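Local atomic coordinates of mandelate racemase/muconate lactonizing protein (Paenibacillus sp., PDB entry 3QPE), a protein that probably acts as a magnesium-dependent enzyme of the enolase superfamily, binding acid sugars such as D-galacturonic acid in a barrel active site. Residues A30-R35 against G175-L180; S134-D139 against K168-R173; L229-E234 against L258-E263; R307-C312 against N331-E336. All coordinates share one frame; numbering follows the deposited sequence.

Interaction 1 (A30-R35 against G175-L180); sequences AGANGR and GRHMPL. With DGU (D-galacturonic acid), chain G.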
# COMPACT_ATOMS: atom_id res chain seq x y z
N ALA A 30 -16.35 -20.05 6.51
CA ALA A 30 -15.86 -18.76 7.01
C ALA A 30 -16.70 -17.63 6.44
O ALA A 30 -16.78 -17.47 5.22
CB ALA A 30 -14.38 -18.57 6.65
N GLY A 31 -17.32 -16.84 7.31
CA GLY A 31 -18.10 -15.70 6.87
C GLY A 31 -17.26 -14.52 6.38
O GLY A 31 -16.14 -14.69 5.92
N ALA A 32 -17.84 -13.33 6.48
CA ALA A 32 -17.23 -12.11 5.98
C ALA A 32 -16.11 -11.62 6.90
O ALA A 32 -15.97 -12.09 8.02
CB ALA A 32 -18.30 -11.01 5.83
N ASN A 33 -15.28 -10.70 6.38
CA ASN A 33 -14.33 -9.97 7.21
C ASN A 33 -14.60 -8.48 7.03
O ASN A 33 -15.61 -8.11 6.41
CB ASN A 33 -12.85 -10.32 6.92
CG ASN A 33 -12.37 -9.84 5.57
OD1 ASN A 33 -13.02 -9.02 4.91
ND2 ASN A 33 -11.22 -10.35 5.14
N GLY A 34 -13.73 -7.64 7.59
CA GLY A 34 -13.98 -6.21 7.61
C GLY A 34 -14.22 -5.57 6.25
O GLY A 34 -14.95 -4.58 6.16
N ARG A 35 -13.63 -6.12 5.20
CA ARG A 35 -13.69 -5.48 3.88
C ARG A 35 -14.51 -6.19 2.81
O ARG A 35 -14.99 -5.55 1.87
CB ARG A 35 -12.28 -5.24 3.33
CG ARG A 35 -11.36 -6.47 3.33
CD ARG A 35 -9.98 -6.16 2.70
NE ARG A 35 -10.13 -5.68 1.32
CZ ARG A 35 -10.15 -6.47 0.25
NH1 ARG A 35 -10.31 -5.95 -0.96
NH2 ARG A 35 -10.01 -7.78 0.39
N GLY A 175 -17.23 -1.23 9.66
CA GLY A 175 -16.56 -0.60 8.53
C GLY A 175 -17.42 -0.64 7.28
O GLY A 175 -17.49 0.34 6.54
N ARG A 176 -18.11 -1.76 7.07
CA ARG A 176 -18.87 -1.98 5.85
C ARG A 176 -20.17 -2.75 6.07
O ARG A 176 -21.21 -2.36 5.55
CB ARG A 176 -18.03 -2.76 4.83
CG ARG A 176 -18.78 -3.06 3.53
CD ARG A 176 -17.98 -3.91 2.53
NE ARG A 176 -18.72 -4.03 1.28
CZ ARG A 176 -18.41 -4.85 0.28
NH1 ARG A 176 -17.35 -5.64 0.36
NH2 ARG A 176 -19.17 -4.87 -0.82
N HIS A 177 -20.10 -3.86 6.81
CA HIS A 177 -21.22 -4.80 6.85
C HIS A 177 -22.36 -4.44 7.81
O HIS A 177 -23.52 -4.84 7.59
CB HIS A 177 -20.72 -6.20 7.16
CG HIS A 177 -19.74 -6.71 6.15
ND1 HIS A 177 -20.07 -6.90 4.83
CD2 HIS A 177 -18.45 -7.08 6.27
CE1 HIS A 177 -19.02 -7.36 4.18
NE2 HIS A 177 -18.02 -7.49 5.03
N MET A 178 -22.03 -3.72 8.89
CA MET A 178 -23.00 -3.31 9.91
C MET A 178 -22.88 -1.80 10.09
O MET A 178 -21.83 -1.23 9.79
CB MET A 178 -22.69 -3.96 11.26
CG MET A 178 -22.98 -5.45 11.36
SD MET A 178 -22.63 -6.08 13.03
CE MET A 178 -23.88 -5.20 13.96
N PRO A 179 -23.94 -1.16 10.62
CA PRO A 179 -23.83 0.28 10.91
C PRO A 179 -22.64 0.50 11.82
O PRO A 179 -22.33 -0.36 12.65
CB PRO A 179 -25.15 0.59 11.63
CG PRO A 179 -26.09 -0.46 11.18
CD PRO A 179 -25.26 -1.70 11.00
N LEU A 180 -21.95 1.63 11.67
CA LEU A 180 -20.61 1.77 12.25
C LEU A 180 -20.59 1.66 13.76
O LEU A 180 -19.76 0.96 14.34
CB LEU A 180 -19.96 3.10 11.83
CG LEU A 180 -18.55 3.34 12.39
CD1 LEU A 180 -17.65 2.14 12.18
CD2 LEU A 180 -17.93 4.56 11.73
O1 DGU G . -7.65 -13.73 1.61
O2 DGU G . -9.62 -12.23 2.96
O5 DGU G . -6.43 -11.07 6.75
O6B DGU G . -4.85 -12.52 8.53
C1 DGU G . -7.54 -13.45 2.81
C2 DGU G . -8.76 -13.11 3.70
C3 DGU G . -8.37 -12.45 5.04
C4 DGU G . -7.22 -13.18 5.79
C5 DGU G . -6.73 -12.44 7.05
C6 DGU G . -5.57 -13.18 7.75
O3 DGU G . -9.52 -12.40 5.90
O4 DGU G . -6.10 -13.31 4.92
O6A DGU G . -5.45 -14.39 7.47
O HOH W 1 -17.20 -4.57 7.80
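His177 and Arg176 meet Asn33 and Arg35 where a loop of the N-terminal domain folds over the mouth of the barrel. In the enolase superfamily such loops close the active site, and residues 30-35 do so here beside the bound D-galacturonic acid. The loop 175-180 leads into helix 180-198, with Pro179 as its N-cap. His177 offers the edge of its ring to the Asn33 carbonyl. His177 NE2 and Asn33 O are 2.8 Å apart, but the bond is weak, with an N-H...O angle of 120°. The main acceptor of His177 NE2 is Ile36 O, just after the segment. Ala32 lies over one ring face, its CB 4.0 Å from the His177 ring centroid in a CH-pi contact. Arg176 reaches out with an extended chain, CG opposite the backbone N (chi1 178°), and brings NH1 to 2.8 Å from Arg35 O. The acceptor lies at the guanidinium edge, 16° out of its plane. Arg176 NE forms a salt bridge to Asp245 of the second subunit, and Arg35 one to Asp239 of that subunit. A water bridges Gly34 O, at 2.8 Å from the oxygen, and His177 N. Asn33 works in two directions. Its OD1 takes the Arg35 N-H at 3.0 Å, from above the carbonyl plane, in an Asx turn. Its ND2 gives a hydrogen bond to sugar O3 at 2.8 Å. Arg176 NH1 and a water thus hold Arg35 O and Gly34 O, and His177 NE2 adds a weak bond to Asn33 O, while the turn fixes the Asn33 amide with its NH2 toward the sugar.

Interaction 2 (S134-D139 against K168-R173); sequences SLYFDD and KIKVGR. With DGU (D-galacturonic acid), chain G.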
# COMPACT_ATOMS: atom_id res chain seq x y z
N SER A 134 -9.80 -18.83 12.32
CA SER A 134 -11.07 -19.05 11.62
C SER A 134 -12.29 -18.27 12.15
O SER A 134 -13.41 -18.52 11.73
CB SER A 134 -11.42 -20.55 11.60
OG SER A 134 -11.71 -21.00 12.92
N LEU A 135 -12.06 -17.31 13.05
CA LEU A 135 -13.18 -16.62 13.68
C LEU A 135 -13.61 -15.37 12.90
O LEU A 135 -13.29 -14.24 13.30
CB LEU A 135 -12.84 -16.28 15.14
CG LEU A 135 -12.59 -17.54 15.97
CD1 LEU A 135 -11.91 -17.23 17.28
CD2 LEU A 135 -13.92 -18.26 16.21
N TYR A 136 -14.33 -15.59 11.81
CA TYR A 136 -14.79 -14.53 10.94
C TYR A 136 -16.08 -13.87 11.46
O TYR A 136 -16.44 -14.08 12.60
CB TYR A 136 -14.95 -15.09 9.51
CG TYR A 136 -13.62 -15.12 8.80
CD1 TYR A 136 -12.58 -15.92 9.25
CD2 TYR A 136 -13.39 -14.32 7.68
CE1 TYR A 136 -11.33 -15.92 8.60
CE2 TYR A 136 -12.15 -14.31 7.03
CZ TYR A 136 -11.13 -15.12 7.49
OH TYR A 136 -9.91 -15.10 6.85
N PHE A 137 -16.72 -13.04 10.63
CA PHE A 137 -17.99 -12.39 10.97
C PHE A 137 -19.10 -13.41 10.79
O PHE A 137 -19.94 -13.26 9.91
CB PHE A 137 -18.27 -11.19 10.06
CG PHE A 137 -17.30 -10.05 10.24
CD1 PHE A 137 -16.32 -10.12 11.21
CD2 PHE A 137 -17.38 -8.91 9.46
CE1 PHE A 137 -15.41 -9.06 11.42
CE2 PHE A 137 -16.48 -7.85 9.65
CZ PHE A 137 -15.50 -7.93 10.63
N ASP A 138 -19.08 -14.43 11.62
CA ASP A 138 -20.01 -15.54 11.47
C ASP A 138 -21.37 -15.27 12.11
O ASP A 138 -22.27 -16.12 12.07
CB ASP A 138 -19.37 -16.80 12.02
CG ASP A 138 -18.11 -17.17 11.22
OD1 ASP A 138 -18.16 -17.06 9.98
OD2 ASP A 138 -17.09 -17.54 11.84
N ASP A 139 -21.53 -14.06 12.63
CA ASP A 139 -22.68 -13.67 13.44
C ASP A 139 -23.56 -12.62 12.76
O ASP A 139 -24.46 -12.07 13.39
CB ASP A 139 -22.14 -13.03 14.70
CG ASP A 139 -21.16 -11.91 14.38
OD1 ASP A 139 -20.08 -12.20 13.81
OD2 ASP A 139 -21.47 -10.73 14.65
N LYS A 168 -7.42 -15.73 16.74
CA LYS A 168 -7.44 -14.44 16.07
C LYS A 168 -8.84 -14.12 15.59
O LYS A 168 -9.46 -14.87 14.83
CB LYS A 168 -6.45 -14.38 14.90
CG LYS A 168 -6.38 -13.00 14.25
CD LYS A 168 -5.14 -12.84 13.38
CE LYS A 168 -5.37 -13.29 11.95
NZ LYS A 168 -4.02 -13.33 11.25
N ILE A 169 -9.34 -12.97 16.03
CA ILE A 169 -10.74 -12.63 15.83
C ILE A 169 -10.88 -11.51 14.80
O ILE A 169 -10.26 -10.46 14.93
CB ILE A 169 -11.32 -12.12 17.16
CG1 ILE A 169 -10.97 -13.10 18.29
CG2 ILE A 169 -12.79 -11.85 17.04
CD1 ILE A 169 -11.55 -12.69 19.64
N LYS A 170 -11.69 -11.72 13.77
CA LYS A 170 -11.97 -10.66 12.82
C LYS A 170 -12.82 -9.58 13.48
O LYS A 170 -13.84 -9.89 14.08
CB LYS A 170 -12.71 -11.22 11.61
CG LYS A 170 -11.87 -12.20 10.80
CD LYS A 170 -10.71 -11.47 10.11
CE LYS A 170 -9.99 -12.38 9.10
NZ LYS A 170 -8.56 -12.58 9.50
N VAL A 171 -12.38 -8.32 13.38
CA VAL A 171 -13.16 -7.18 13.85
C VAL A 171 -13.30 -6.21 12.69
O VAL A 171 -12.83 -6.49 11.58
CB VAL A 171 -12.49 -6.51 15.05
CG1 VAL A 171 -12.37 -7.50 16.18
CG2 VAL A 171 -11.08 -5.99 14.65
N GLY A 172 -13.96 -5.08 12.92
CA GLY A 172 -14.26 -4.15 11.84
C GLY A 172 -15.66 -4.28 11.27
O GLY A 172 -15.94 -3.79 10.18
N ARG A 173 -16.54 -4.95 12.00
CA ARG A 173 -17.93 -5.08 11.55
C ARG A 173 -18.59 -3.77 11.08
O ARG A 173 -19.34 -3.77 10.09
CB ARG A 173 -18.78 -5.77 12.62
CG ARG A 173 -18.47 -7.25 12.78
CD ARG A 173 -19.10 -7.81 14.05
NE ARG A 173 -18.86 -9.24 14.19
CZ ARG A 173 -17.69 -9.79 14.51
NH1 ARG A 173 -17.57 -11.11 14.60
NH2 ARG A 173 -16.63 -9.01 14.73
O1 DGU G . -7.65 -13.73 1.61
O2 DGU G . -9.62 -12.23 2.96
O5 DGU G . -6.43 -11.07 6.75
O6B DGU G . -4.85 -12.52 8.53
C1 DGU G . -7.54 -13.45 2.81
C2 DGU G . -8.76 -13.11 3.70
C3 DGU G . -8.37 -12.45 5.04
C4 DGU G . -7.22 -13.18 5.79
C5 DGU G . -6.73 -12.44 7.05
C6 DGU G . -5.57 -13.18 7.75
O3 DGU G . -9.52 -12.40 5.90
O4 DGU G . -6.10 -13.31 4.92
O6A DGU G . -5.45 -14.39 7.47
O HOH W 2 -15.12 -12.22 14.44
O HOH W 3 -7.86 -15.44 8.82
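Arg173 grips the Asp139 carboxylate side-on, with NE and NH1, in a salt bridge. Arg173 NH1 is 2.8 Å from Asp139 OD1, which lies in the guanidinium plane, although the nitrogen meets that oxygen from above the carboxylate plane. Arg173 NE is 3.0 Å from Asp139 OD2, on its syn lone pair. Arg186 and Asp187 extend the charge network. Arg173 NH2 also bonds to Lys170 O, which helps fix the guanidinium.

Two rings give CH-pi contacts. Arg173 CG sits over the centre of the Phe137 ring, 3.6 Å from the centroid and 5° off the normal. The two side chains run past each other in opposite directions. Lys170 CE lies over the Tyr136 ring toward its rim, at 3.8 Å from the centroid. The lysine runs alongside the tyrosine.

These residues lie at and just beyond the C-terminal ends of strands 126-135 and 167-170, joined by helix 145-161 in a beta-alpha-beta unit of the barrel. The backbone link is Lys170 N to Leu135 O, 3.0 Å.

Polar ends reach the sugar. Tyr136 OH is hydrogen-bonded to O3, and Lys168 NZ to O6B. Lys168 also bonds to Tyr131. Lys170 NZ is 3.1 Å from sugar C5 and bonds to Asp207.

Interaction 3 (L229-E234 against L258-E263); sequences LYWLEE and LIADGE. With MG (magnesium ion), chain E; MG (magnesium ion), chain F; DGU (D-galacturonic acid), chain G.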
# COMPACT_ATOMS: atom_id res chain seq x y z
N LEU A 229 -4.93 -9.13 25.01
CA LEU A 229 -4.68 -8.76 23.62
C LEU A 229 -3.20 -8.86 23.35
O LEU A 229 -2.40 -8.15 23.95
CB LEU A 229 -5.14 -7.34 23.36
CG LEU A 229 -6.28 -7.15 22.36
CD1 LEU A 229 -7.44 -8.13 22.60
CD2 LEU A 229 -6.76 -5.71 22.41
N TYR A 230 -2.83 -9.78 22.45
CA TYR A 230 -1.44 -10.04 22.13
C TYR A 230 -0.99 -9.16 20.97
O TYR A 230 0.07 -8.53 21.04
CB TYR A 230 -1.24 -11.52 21.79
CG TYR A 230 0.21 -11.89 21.55
CD1 TYR A 230 1.10 -11.95 22.60
CD2 TYR A 230 0.67 -12.16 20.28
CE1 TYR A 230 2.43 -12.27 22.40
CE2 TYR A 230 2.00 -12.49 20.06
CZ TYR A 230 2.87 -12.54 21.13
OH TYR A 230 4.20 -12.86 20.94
N TRP A 231 -1.79 -9.10 19.92
CA TRP A 231 -1.52 -8.16 18.84
C TRP A 231 -2.74 -7.58 18.11
O TRP A 231 -3.84 -8.15 18.11
CB TRP A 231 -0.45 -8.69 17.86
CG TRP A 231 -0.90 -9.63 16.75
CD1 TRP A 231 -2.01 -9.52 15.95
CD2 TRP A 231 -0.20 -10.80 16.30
NE1 TRP A 231 -2.04 -10.56 15.04
CE2 TRP A 231 -0.95 -11.36 15.24
CE3 TRP A 231 0.99 -11.42 16.69
CZ2 TRP A 231 -0.55 -12.52 14.57
CZ3 TRP A 231 1.39 -12.57 16.02
CH2 TRP A 231 0.62 -13.11 14.98
N LEU A 232 -2.52 -6.41 17.52
CA LEU A 232 -3.48 -5.73 16.69
C LEU A 232 -2.99 -5.75 15.26
O LEU A 232 -1.94 -5.19 14.96
CB LEU A 232 -3.64 -4.27 17.16
CG LEU A 232 -4.51 -3.36 16.29
CD1 LEU A 232 -6.00 -3.79 16.24
CD2 LEU A 232 -4.37 -1.91 16.77
N GLU A 233 -3.77 -6.40 14.39
CA GLU A 233 -3.38 -6.66 13.00
C GLU A 233 -4.19 -5.82 12.01
O GLU A 233 -5.42 -5.84 12.05
CB GLU A 233 -3.53 -8.15 12.71
CG GLU A 233 -3.49 -8.53 11.23
CD GLU A 233 -3.33 -10.02 11.02
OE1 GLU A 233 -3.05 -10.77 11.98
OE2 GLU A 233 -3.44 -10.46 9.88
N GLU A 234 -3.51 -5.08 11.15
CA GLU A 234 -4.16 -4.28 10.12
C GLU A 234 -5.36 -3.45 10.61
O GLU A 234 -6.44 -3.52 10.04
CB GLU A 234 -4.58 -5.15 8.93
CG GLU A 234 -3.40 -5.80 8.20
CD GLU A 234 -3.68 -6.00 6.70
OE1 GLU A 234 -4.64 -6.69 6.33
OE2 GLU A 234 -2.93 -5.47 5.88
N LEU A 258 1.12 -5.69 20.61
CA LEU A 258 1.99 -5.58 19.46
C LEU A 258 1.21 -5.11 18.24
O LEU A 258 0.02 -5.38 18.11
CB LEU A 258 2.63 -6.93 19.15
CG LEU A 258 3.47 -7.52 20.27
CD1 LEU A 258 3.79 -8.98 19.97
CD2 LEU A 258 4.74 -6.69 20.45
N ILE A 259 1.89 -4.41 17.35
CA ILE A 259 1.31 -4.01 16.08
C ILE A 259 1.76 -4.97 14.98
O ILE A 259 2.95 -5.12 14.73
CB ILE A 259 1.74 -2.57 15.72
CG1 ILE A 259 1.26 -1.60 16.80
CG2 ILE A 259 1.20 -2.17 14.36
CD1 ILE A 259 -0.21 -1.68 17.02
N ALA A 260 0.79 -5.63 14.34
CA ALA A 260 1.09 -6.59 13.27
C ALA A 260 0.56 -6.08 11.93
O ALA A 260 -0.53 -5.51 11.86
CB ALA A 260 0.47 -7.94 13.61
N ASP A 261 1.31 -6.30 10.86
CA ASP A 261 0.91 -5.83 9.54
C ASP A 261 1.78 -6.48 8.46
O ASP A 261 2.73 -7.16 8.78
CB ASP A 261 0.98 -4.30 9.49
CG ASP A 261 -0.12 -3.71 8.63
OD1 ASP A 261 -0.47 -4.35 7.62
OD2 ASP A 261 -0.65 -2.64 8.98
N GLY A 262 1.42 -6.31 7.19
CA GLY A 262 2.28 -6.74 6.10
C GLY A 262 1.68 -7.65 5.03
O GLY A 262 2.30 -7.89 4.01
N GLU A 263 0.48 -8.18 5.26
CA GLU A 263 -0.14 -9.04 4.23
C GLU A 263 -0.58 -8.25 2.99
O GLU A 263 -0.73 -7.02 3.04
CB GLU A 263 -1.33 -9.84 4.81
CG GLU A 263 -2.59 -9.02 4.95
CD GLU A 263 -3.69 -9.79 5.66
OE1 GLU A 263 -4.80 -9.93 5.09
OE2 GLU A 263 -3.43 -10.26 6.79
MG MG E . -4.92 -10.32 8.42
MG MG F . -1.60 -3.75 5.86
O1 DGU G . -7.65 -13.73 1.61
O2 DGU G . -9.62 -12.23 2.96
O5 DGU G . -6.43 -11.07 6.75
O6B DGU G . -4.85 -12.52 8.53
C1 DGU G . -7.54 -13.45 2.81
C2 DGU G . -8.76 -13.11 3.70
C3 DGU G . -8.37 -12.45 5.04
C4 DGU G . -7.22 -13.18 5.79
C5 DGU G . -6.73 -12.44 7.05
C6 DGU G . -5.57 -13.18 7.75
O3 DGU G . -9.52 -12.40 5.90
O4 DGU G . -6.10 -13.31 4.92
O6A DGU G . -5.45 -14.39 7.47
O HOH W 4 -3.51 -5.90 3.23
O HOH W 5 -0.07 -4.79 4.66
O HOH W 6 -5.48 -8.27 7.87
O HOH W 7 -2.67 -2.99 3.98
O HOH W 8 -2.80 -2.43 7.13
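Glu233 and Glu263 share a magnesium ion at and just beyond the C-terminal ends of two parallel barrel strands, in the metal site common to the enolase superfamily. Glu233 OE2 binds this ion at 2.1 Å and Glu263 OE2 at 2.2 Å. Asp207, a water and the sugar oxygens O5 and O6B complete the site. Glu233 reaches it with an extended chain, CG opposite the backbone N (chi1 166°). Its OE1 accepts from Trp231 NE1 on the anti lone pair and pairs with Lys168. Glu263 OE1 comes within 2.6 Å of sugar O5.

A second magnesium ion is bound by Glu234 OE2 and Asp261 OD1. The two carboxylate planes are nearly perpendicular, 89° apart. Glu238 and three waters fill the remaining places. The positive ions probably offset the charge of the gathered carboxylates.

Further back the strands are joined by parallel-sheet bonds. The straightest is Ala260 N to Leu232 O, 2.8 Å at 177°. Ala260 CB sits over the five-membered ring of Trp231, 3.7 Å from its centroid. Leu258 CD1 lies over one face of the Tyr230 ring, toward its rim, in a CH-pi contact.

Leu232 and Ile259 lie side by side on the face opposite Trp231, Glu233, Leu258 and Ala260, CD2 to CD1 4.2 Å, and pack against helix 240-253, which connects the strands. Strand 204-207 flanks strand 229-233, and strand 281-282 flanks strand 258-261.

Interaction 4 (R307-C312 against N331-E336); sequences RSAPHC and NFEFVE. With DGU (D-galacturonic acid), chain G.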
# COMPACT_ATOMS: atom_id res chain seq x y z
N ARG A 307 9.60 -9.30 14.88
CA ARG A 307 8.94 -10.61 14.93
C ARG A 307 8.37 -11.02 13.57
O ARG A 307 7.90 -10.18 12.80
CB ARG A 307 7.81 -10.58 15.96
CG ARG A 307 8.27 -10.17 17.35
CD ARG A 307 7.09 -9.71 18.21
NE ARG A 307 7.54 -9.20 19.50
CZ ARG A 307 7.62 -9.93 20.60
NH1 ARG A 307 7.28 -11.22 20.55
NH2 ARG A 307 8.03 -9.39 21.73
N SER A 308 8.39 -12.32 13.31
CA SER A 308 7.93 -12.88 12.05
C SER A 308 6.65 -13.69 12.31
O SER A 308 6.62 -14.57 13.17
CB SER A 308 9.01 -13.78 11.46
OG SER A 308 10.18 -13.06 11.12
N ALA A 309 5.58 -13.37 11.58
CA ALA A 309 4.36 -14.16 11.63
C ALA A 309 3.81 -14.28 10.22
O ALA A 309 2.91 -13.53 9.84
CB ALA A 309 3.31 -13.50 12.58
N PRO A 310 4.34 -15.23 9.43
CA PRO A 310 3.90 -15.32 8.04
C PRO A 310 2.39 -15.52 7.91
O PRO A 310 1.83 -16.38 8.58
CB PRO A 310 4.63 -16.56 7.52
CG PRO A 310 5.86 -16.66 8.38
CD PRO A 310 5.35 -16.24 9.76
N HIS A 311 1.75 -14.73 7.04
CA HIS A 311 0.32 -14.85 6.75
C HIS A 311 0.08 -16.16 6.01
O HIS A 311 0.85 -16.53 5.11
CB HIS A 311 -0.13 -13.68 5.87
CG HIS A 311 -1.50 -13.85 5.29
ND1 HIS A 311 -1.75 -14.62 4.18
CD2 HIS A 311 -2.69 -13.32 5.66
CE1 HIS A 311 -3.04 -14.57 3.89
NE2 HIS A 311 -3.64 -13.80 4.78
N CYS A 312 -0.98 -16.86 6.40
CA CYS A 312 -1.39 -18.05 5.66
C CYS A 312 -2.90 -18.16 5.77
O CYS A 312 -3.44 -18.39 6.84
CB CYS A 312 -0.72 -19.29 6.23
SG CYS A 312 -1.19 -20.81 5.36
N ASN A 331 12.80 -15.11 15.95
CA ASN A 331 11.58 -14.52 16.50
C ASN A 331 10.32 -14.95 15.75
O ASN A 331 9.47 -14.12 15.44
CB ASN A 331 11.65 -12.99 16.55
CG ASN A 331 12.83 -12.49 17.35
OD1 ASN A 331 13.25 -13.12 18.32
ND2 ASN A 331 13.38 -11.34 16.94
N PHE A 332 10.22 -16.25 15.44
CA PHE A 332 9.01 -16.80 14.85
C PHE A 332 7.86 -16.75 15.85
O PHE A 332 7.99 -17.23 16.97
CB PHE A 332 9.24 -18.24 14.37
CG PHE A 332 8.12 -18.78 13.52
CD1 PHE A 332 7.01 -19.36 14.10
CD2 PHE A 332 8.18 -18.69 12.14
CE1 PHE A 332 5.97 -19.84 13.32
CE2 PHE A 332 7.14 -19.16 11.35
CZ PHE A 332 6.05 -19.74 11.94
N GLU A 333 6.73 -16.18 15.44
CA GLU A 333 5.60 -16.02 16.36
C GLU A 333 4.64 -17.23 16.39
O GLU A 333 4.58 -17.96 17.38
CB GLU A 333 4.81 -14.74 16.03
CG GLU A 333 5.52 -13.44 16.43
CD GLU A 333 5.60 -13.25 17.93
OE1 GLU A 333 4.54 -13.30 18.59
OE2 GLU A 333 6.71 -13.06 18.46
N PHE A 334 3.88 -17.41 15.32
CA PHE A 334 2.84 -18.44 15.27
C PHE A 334 2.69 -19.04 13.90
O PHE A 334 2.89 -18.37 12.89
CB PHE A 334 1.48 -17.83 15.57
CG PHE A 334 1.24 -17.50 17.00
CD1 PHE A 334 0.98 -18.51 17.91
CD2 PHE A 334 1.23 -16.19 17.42
CE1 PHE A 334 0.74 -18.21 19.23
CE2 PHE A 334 0.98 -15.88 18.74
CZ PHE A 334 0.73 -16.89 19.65
N VAL A 335 2.25 -20.30 13.86
CA VAL A 335 1.65 -20.85 12.66
C VAL A 335 0.19 -20.39 12.60
O VAL A 335 -0.59 -20.64 13.53
CB VAL A 335 1.73 -22.40 12.65
CG1 VAL A 335 0.86 -22.97 11.54
CG2 VAL A 335 3.17 -22.85 12.47
N GLU A 336 -0.19 -19.69 11.54
CA GLU A 336 -1.59 -19.30 11.37
C GLU A 336 -2.41 -20.53 10.92
O GLU A 336 -2.22 -21.04 9.82
CB GLU A 336 -1.73 -18.15 10.36
CG GLU A 336 -3.16 -17.60 10.29
CD GLU A 336 -3.29 -16.37 9.42
OE1 GLU A 336 -2.29 -15.96 8.80
OE2 GLU A 336 -4.41 -15.80 9.36
O1 DGU G . -7.65 -13.73 1.61
O2 DGU G . -9.62 -12.23 2.96
O5 DGU G . -6.43 -11.07 6.75
O6B DGU G . -4.85 -12.52 8.53
C1 DGU G . -7.54 -13.45 2.81
C2 DGU G . -8.76 -13.11 3.70
C3 DGU G . -8.37 -12.45 5.04
C4 DGU G . -7.22 -13.18 5.79
C5 DGU G . -6.73 -12.44 7.05
C6 DGU G . -5.57 -13.18 7.75
O3 DGU G . -9.52 -12.40 5.90
O4 DGU G . -6.10 -13.31 4.92
O6A DGU G . -5.45 -14.39 7.47
O HOH W 9 1.69 -18.92 9.38
O HOH W 10 1.84 -16.29 11.33
O HOH W 11 -4.26 -20.70 7.85
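Arg307 and Glu333 cross at a slant, their guanidinium and carboxylate planes 71° apart. They lie in the TIM-type barrel of the enolase C-terminal domain, where strand 307-308 runs beside residues 331-336. Arg307 NH1 is 2.8 Å from Glu333 OE2, which lies near the guanidinium plane. The nitrogen approaches on the syn side, tilted from the carboxylate plane, and the pair forms a salt bridge. The glutamate chain is bent at chi2 (-70°), which folds its acid back over the Arg307 CB and CG. Glu333 OE1 bonds to Tyr230 OH.

Pro310 meets Phe332 at about a right angle, with Pro310 CD 3.8 Å from Phe332 CE2. Backbone bonds Ser308 N to Asn331 O and Glu333 N to Ser308 O tie the two segments together. Further along, waters bridge Pro310 O to Phe334 O and to Glu336 N.

Near the sugar, the His311 ring and the Glu336 carboxylate stand almost perpendicular, at 88°. Glu336 reaches out in an extended chain. Its OE1 accepts from Cys312 N at 2.9 Å, and its OE2 bonds to Thr133 and Lys168. Glu336 OE2 is 2.6 Å from sugar O6A. His311 ND1 bonds to Asp285, and NE2 is hydrogen-bonded to sugar O4 at 2.5 Å.

All four interactions touch the same D-galacturonic acid. Interactions 2, 3 and 4 belong to the barrel wall, and interaction 1 brings a loop of the N-terminal domain over it. Interactions 1 and 2 lie with centres about 8 Å apart and join through Ala32 O and Phe137 N, 2.9 Å apart. Lys168 of interaction 2 connects it to interactions 3 and 4: its NZ is 2.8 Å from Glu233 OE1 of interaction 3 and 3.1 Å from Glu336 OE2 of interaction 4. Interactions 3 and 4 also meet where Tyr230 OH is 2.4 Å from Glu333 OE1. Interactions 1 and 4 do not touch; their centres are about 25 Å apart, and the sugar lies between them.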